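Possible protein of nuclear scaffold (Encephalitozoon cuniculi, PDB 3KAE) probably serves as the Cdc27 (APC3) subunit of the anaphase-promoting complex, this N-terminal tetratricopeptide repeat domain pairing with a second copy to form a homodimer. Local coordinates at residues G128-G133 / L154-V159; F116-G121 / F147-N152. All blocks are in the same frame, centred on the assembly; numbering follows the deposited sequence.

Contact 1: residues G128-G133 / L154-V159; sequences GYREEG and LLENKV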
loop_
_atom_site.group_PDB
_atom_site.type_symbol
_atom_site.label_atom_id
_atom_site.label_comp_id
_atom_site.label_asym_id
_atom_site.label_seq_id
_atom_site.Cartn_x
_atom_site.Cartn_y
_atom_site.Cartn_z
ATOM N N GLY C 128 3.940 -2.685 25.905
ATOM C CA GLY C 128 3.632 -2.888 27.311
ATOM C C GLY C 128 3.611 -1.637 28.174
ATOM O O GLY C 128 3.540 -1.731 29.397
ATOM N N TYR C 129 3.669 -0.464 27.552
ATOM C CA TYR C 129 3.595 0.791 28.294
ATOM C C TYR C 129 2.295 1.524 27.971
ATOM O O TYR C 129 2.300 2.529 27.266
ATOM C CB TYR C 129 4.794 1.689 27.991
ATOM C CG TYR C 129 6.143 1.049 28.272
ATOM C CD1 TYR C 129 6.888 1.405 29.396
ATOM C CD2 TYR C 129 6.669 0.094 27.414
ATOM C CE1 TYR C 129 8.119 0.827 29.653
ATOM C CE2 TYR C 129 7.900 -0.490 27.665
ATOM C CZ TYR C 129 8.620 -0.120 28.786
ATOM O OH TYR C 129 9.844 -0.700 29.038
ATOM N N ARG C 130 1.188 1.019 28.513
ATOM C CA ARG C 130 -0.137 1.543 28.203
ATOM C C ARG C 130 -0.309 3.011 28.606
ATOM O O ARG C 130 -0.760 3.821 27.792
ATOM C CB ARG C 130 -1.221 0.659 28.835
ATOM C CG ARG C 130 -2.640 0.987 28.402
ATOM C CD ARG C 130 -2.681 1.393 26.946
ATOM N NE ARG C 130 -4.033 1.650 26.463
ATOM C CZ ARG C 130 -4.667 0.885 25.579
ATOM N NH1 ARG C 130 -5.892 1.198 25.180
ATOM N NH2 ARG C 130 -4.071 -0.189 25.087
ATOM N N GLU C 131 0.067 3.348 29.839
ATOM C CA GLU C 131 -0.120 4.704 30.365
ATOM C C GLU C 131 0.624 5.745 29.532
ATOM O O GLU C 131 0.049 6.780 29.175
ATOM C CB GLU C 131 0.289 4.800 31.847
ATOM N N GLU C 132 1.894 5.472 29.227
ATOM C CA GLU C 132 2.673 6.346 28.341
ATOM C C GLU C 132 2.034 6.438 26.949
ATOM O O GLU C 132 1.978 7.514 26.339
ATOM C CB GLU C 132 4.116 5.864 28.215
ATOM C CG GLU C 132 4.975 6.763 27.318
ATOM C CD GLU C 132 6.339 6.171 26.981
ATOM O OE1 GLU C 132 6.722 5.142 27.574
ATOM O OE2 GLU C 132 7.034 6.747 26.119
ATOM N N GLY C 133 1.549 5.302 26.455
ATOM C CA GLY C 133 0.827 5.257 25.193
ATOM C C GLY C 133 -0.373 6.184 25.170
ATOM O O GLY C 133 -0.552 6.963 24.227
ATOM N N LEU C 154 -11.352 6.547 23.734
ATOM C CA LEU C 154 -12.727 6.192 24.036
ATOM C C LEU C 154 -12.772 4.906 24.858
ATOM O O LEU C 154 -13.431 4.823 25.900
ATOM C CB LEU C 154 -13.553 6.050 22.770
ATOM C CG LEU C 154 -13.837 7.346 22.008
ATOM C CD1 LEU C 154 -14.680 7.056 20.777
ATOM C CD2 LEU C 154 -14.515 8.384 22.886
ATOM N N LEU C 155 -12.061 3.900 24.383
ATOM C CA LEU C 155 -11.978 2.622 25.071
ATOM C C LEU C 155 -11.580 2.781 26.538
ATOM O O LEU C 155 -12.109 2.088 27.409
ATOM C CB LEU C 155 -10.978 1.716 24.349
ATOM C CG LEU C 155 -10.669 0.377 25.008
ATOM C CD1 LEU C 155 -11.901 -0.484 24.992
ATOM C CD2 LEU C 155 -9.510 -0.325 24.302
ATOM N N GLU C 156 -10.653 3.698 26.809
ATOM C CA GLU C 156 -10.151 3.906 28.167
ATOM C C GLU C 156 -10.951 4.965 28.923
ATOM O O GLU C 156 -10.642 5.276 30.068
ATOM C CB GLU C 156 -8.673 4.315 28.136
ATOM C CG GLU C 156 -7.726 3.263 27.555
ATOM C CD GLU C 156 -7.624 2.030 28.426
ATOM O OE1 GLU C 156 -8.069 2.083 29.596
ATOM O OE2 GLU C 156 -7.099 1.007 27.937
ATOM N N ASN C 157 -11.970 5.515 28.268
ATOM C CA ASN C 157 -12.734 6.635 28.797
ATOM C C ASN C 157 -11.827 7.816 29.132
ATOM O O ASN C 157 -12.220 8.721 29.864
ATOM C CB ASN C 157 -13.536 6.197 30.028
ATOM C CG ASN C 157 -14.600 7.210 30.428
ATOM O OD1 ASN C 157 -15.255 7.818 29.569
ATOM N ND2 ASN C 157 -14.785 7.392 31.741
ATOM N N LYS C 158 -10.610 7.804 28.593
ATOM C CA LYS C 158 -9.632 8.856 28.885
ATOM C C LYS C 158 -9.538 9.937 27.803
ATOM O O LYS C 158 -8.518 10.616 27.666
ATOM C CB LYS C 158 -8.245 8.264 29.195
ATOM C CG LYS C 158 -7.787 8.434 30.644
ATOM C CD LYS C 158 -8.208 7.268 31.517
ATOM C CE LYS C 158 -7.429 6.013 31.170
ATOM N NZ LYS C 158 -7.877 4.824 31.945
ATOM N N VAL C 159 -10.603 10.104 27.036
ATOM C CA VAL C 159 -10.664 11.181 26.062
ATOM C C VAL C 159 -10.835 12.523 26.780
ATOM O O VAL C 159 -11.670 12.660 27.668
ATOM C CB VAL C 159 -11.802 10.943 25.057
ATOM C CG1 VAL C 159 -13.106 10.633 25.805
ATOM C CG2 VAL C 159 -11.951 12.128 24.138
#
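L155 is the first residue of 154-159 to reach R130: its CD2 methyl lies obliquely to the guanidinium, 4.0 Å from R130 NH1, and adds a light apolar touch at the last turn of helix 147-155. Next comes E156, the main partner of R130 in 154-159. Its CG stands anti to the carbonyl carbon (chi1 -63°) and the chain bends at chi2, which lays the carboxylate beside the end of R130. R130, in the first turn of helix 130-143, arrives from the opposite direction. The two ends form a salt bridge, R130 NH1 to E156 OE2 at 3.0 Å, but OE2 sits over a face of the guanidinium, 3.4 Å from R130 CZ, and the two planes are 75° apart. This is not the flat, two-pronged pairing of arginine with a carboxylate. E156 CG also packs against R130 NH1, at 3.6 Å. Beyond E156 the helix closes at N157, whose positive phi belongs to a Schellman motif. That turn sends the chain round so that K158 can fold back on E156: its NZ makes a long ion pair with E156 OE1 at 3.6 Å and a weak hydrogen bond to the E156 carbonyl oxygen. The carboxylate thus has a cation at each of its two oxygens. V159 leads away onto helix 176-190, where it touches I185, while R130 also packs on T125 and N152. What links the start of one solenoid helix to the end of the next is therefore a surface network of three charges. With no N-H of R130 aimed at OE2, attraction between R130 and E156 is probably mostly electrostatic, and less dependent on exact orientation than a hydrogen-bonded pair would be.

Contact 2: residues F116-G121 / F147-N152; sequences FESLLG and FSPVEN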
loop_
_atom_site.group_PDB
_atom_site.type_symbol
_atom_site.label_atom_id
_atom_site.label_comp_id
_atom_site.label_asym_id
_atom_site.label_seq_id
_atom_site.Cartn_x
_atom_site.Cartn_y
_atom_site.Cartn_z
ATOM N N PHE C 116 2.971 10.951 14.349
ATOM C CA PHE C 116 4.072 10.408 15.154
ATOM C C PHE C 116 3.621 10.016 16.569
ATOM O O PHE C 116 3.956 8.940 17.058
ATOM C CB PHE C 116 5.242 11.406 15.245
ATOM C CG PHE C 116 5.616 12.032 13.930
ATOM C CD1 PHE C 116 5.859 11.246 12.811
ATOM C CD2 PHE C 116 5.745 13.407 13.813
ATOM C CE1 PHE C 116 6.210 11.821 11.607
ATOM C CE2 PHE C 116 6.102 13.985 12.603
ATOM C CZ PHE C 116 6.330 13.195 11.501
ATOM N N GLU C 117 2.871 10.899 17.221
ATOM C CA GLU C 117 2.345 10.629 18.568
ATOM C C GLU C 117 1.381 9.450 18.560
ATOM O O GLU C 117 1.356 8.652 19.494
ATOM C CB GLU C 117 1.648 11.868 19.135
ATOM C CG GLU C 117 2.580 13.055 19.349
ATOM C CD GLU C 117 3.573 12.822 20.465
ATOM O OE1 GLU C 117 3.434 11.807 21.179
ATOM O OE2 GLU C 117 4.488 13.657 20.634
ATOM N N SER C 118 0.601 9.343 17.487
ATOM C CA SER C 118 -0.330 8.237 17.325
ATOM C C SER C 118 0.411 6.911 17.221
ATOM O O SER C 118 0.093 5.951 17.926
ATOM C CB SER C 118 -1.204 8.455 16.087
ATOM O OG SER C 118 -1.971 7.299 15.808
ATOM N N LEU C 119 1.406 6.875 16.339
ATOM C CA LEU C 119 2.214 5.686 16.121
ATOM C C LEU C 119 2.988 5.365 17.391
ATOM O O LEU C 119 3.116 4.215 17.787
ATOM C CB LEU C 119 3.164 5.932 14.942
ATOM C CG LEU C 119 3.692 4.798 14.052
ATOM C CD1 LEU C 119 5.110 4.439 14.401
ATOM C CD2 LEU C 119 2.779 3.553 14.056
ATOM N N LEU C 120 3.501 6.407 18.021
ATOM C CA LEU C 120 4.165 6.291 19.305
ATOM C C LEU C 120 3.214 5.698 20.368
ATOM O O LEU C 120 3.632 4.927 21.231
ATOM C CB LEU C 120 4.622 7.679 19.709
ATOM C CG LEU C 120 6.055 7.938 20.137
ATOM C CD1 LEU C 120 7.066 6.840 19.887
ATOM C CD2 LEU C 120 6.548 9.342 19.807
ATOM N N GLY C 121 1.934 6.028 20.270
ATOM C CA GLY C 121 0.959 5.508 21.207
ATOM C C GLY C 121 0.805 4.018 21.005
ATOM O O GLY C 121 0.819 3.243 21.966
ATOM N N PHE C 147 -7.715 7.860 14.003
ATOM C CA PHE C 147 -8.493 6.708 14.420
ATOM C C PHE C 147 -7.960 5.989 15.640
ATOM O O PHE C 147 -8.735 5.622 16.528
ATOM C CB PHE C 147 -8.639 5.717 13.269
ATOM C CG PHE C 147 -9.361 4.448 13.641
ATOM C CD1 PHE C 147 -8.651 3.316 14.043
ATOM C CD2 PHE C 147 -10.749 4.380 13.568
ATOM C CE1 PHE C 147 -9.319 2.144 14.375
ATOM C CE2 PHE C 147 -11.425 3.209 13.886
ATOM C CZ PHE C 147 -10.711 2.093 14.296
ATOM N N SER C 148 -6.654 5.754 15.688
ATOM C CA SER C 148 -6.117 4.986 16.804
ATOM C C SER C 148 -6.145 5.700 18.172
ATOM O O SER C 148 -6.464 5.073 19.172
ATOM C CB SER C 148 -4.716 4.452 16.504
ATOM O OG SER C 148 -4.480 3.288 17.282
ATOM N N PRO C 149 -5.748 6.985 18.219
ATOM C CA PRO C 149 -5.866 7.729 19.478
ATOM C C PRO C 149 -7.345 7.825 19.930
ATOM O O PRO C 149 -7.665 7.542 21.093
ATOM C CB PRO C 149 -5.287 9.112 19.129
ATOM C CG PRO C 149 -4.382 8.856 17.978
ATOM C CD PRO C 149 -5.028 7.754 17.185
ATOM N N VAL C 150 -8.230 8.186 19.005
ATOM C CA VAL C 150 -9.651 8.279 19.302
ATOM C C VAL C 150 -10.229 6.967 19.848
ATOM O O VAL C 150 -10.844 6.959 20.922
ATOM C CB VAL C 150 -10.466 8.764 18.084
ATOM C CG1 VAL C 150 -11.964 8.621 18.349
ATOM C CG2 VAL C 150 -10.121 10.209 17.774
ATOM N N GLU C 151 -10.024 5.858 19.134
ATOM C CA GLU C 151 -10.615 4.588 19.573
ATOM C C GLU C 151 -10.057 4.071 20.903
ATOM O O GLU C 151 -10.778 3.441 21.685
ATOM C CB GLU C 151 -10.545 3.518 18.476
ATOM C CG GLU C 151 -11.442 3.842 17.278
ATOM C CD GLU C 151 -12.942 3.837 17.648
ATOM O OE1 GLU C 151 -13.504 2.756 17.938
ATOM O OE2 GLU C 151 -13.568 4.913 17.645
ATOM N N ASN C 152 -8.775 4.348 21.146
ATOM C CA ASN C 152 -8.100 3.923 22.363
ATOM C C ASN C 152 -8.456 4.796 23.555
ATOM O O ASN C 152 -8.522 4.313 24.688
ATOM C CB ASN C 152 -6.573 3.907 22.184
ATOM C CG ASN C 152 -6.091 2.657 21.504
ATOM O OD1 ASN C 152 -5.919 1.623 22.141
ATOM N ND2 ASN C 152 -5.899 2.735 20.190
#
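S118 meets P149 where helix 113-126 packs against helix 147-155, the next helix but one in the chain, as in the superhelical stack of tetratricopeptide repeats. The tight part is small. With chi1 at 171°, S118 OG lies anti to its own backbone nitrogen and reaches the CD and CG methylenes of P149, 3.4 Å from P149 CD and 3.6 Å from P149 CG. S118 CB follows alongside, 3.7 Å from P149 CG, so both side-chain atoms of the serine lie against the two methylenes. Both residues are buried, and the CA atoms of S118 and P149 are 6.0 Å apart, a closeness consistent with the short serine side chain. P149 falls in the first turn of its helix, where a residue without an N-H costs the helix no regular bond. S140 of helix 130-143 also touches the proline, and L146 packs on S118.

Away from that pair the fit slackens. S148 gives only its CB to the interface, 4.0 Å from S118 OG, while its own hydroxyl is taken by D122 OD1 in a hydrogen bond. F147, partly exposed, turns its ring away and takes E151 CG over one face; its backbone N bonds T20 OG1 of the second subunit, so this end of the helix lies at the dimer contact. A turn further on, N152 faces 116-121 without touching it and turns back on its own helix: N152 ND2 donates to S148 O at 2.6 Å with an N-H...O angle of 170°, while the N152 backbone N reaches the same oxygen from the opposite face of the carbonyl plane.

How the contacts relate
The two contacts lie with their centres 10 Å apart and share helix 147-155: contact 2 uses its first turns, contact 1 its end and the turn beyond. Along the chain their segments alternate, 116-121, 128-133, 147-152, 154-159, so that helices 113-126 and 130-143, successive in sequence, each meet the same third helix. Contact 2 is buried, its centre about 7 Å from the centre of the chain, whereas contact 1 is at the surface, its centre about 16 Å from that point. They touch at R130 NH1 and N152 OD1, 3.1 Å apart. Together they place helix 147-155 against the two helices that precede it, the layered arrangement expected of a tetratricopeptide repeat solenoid.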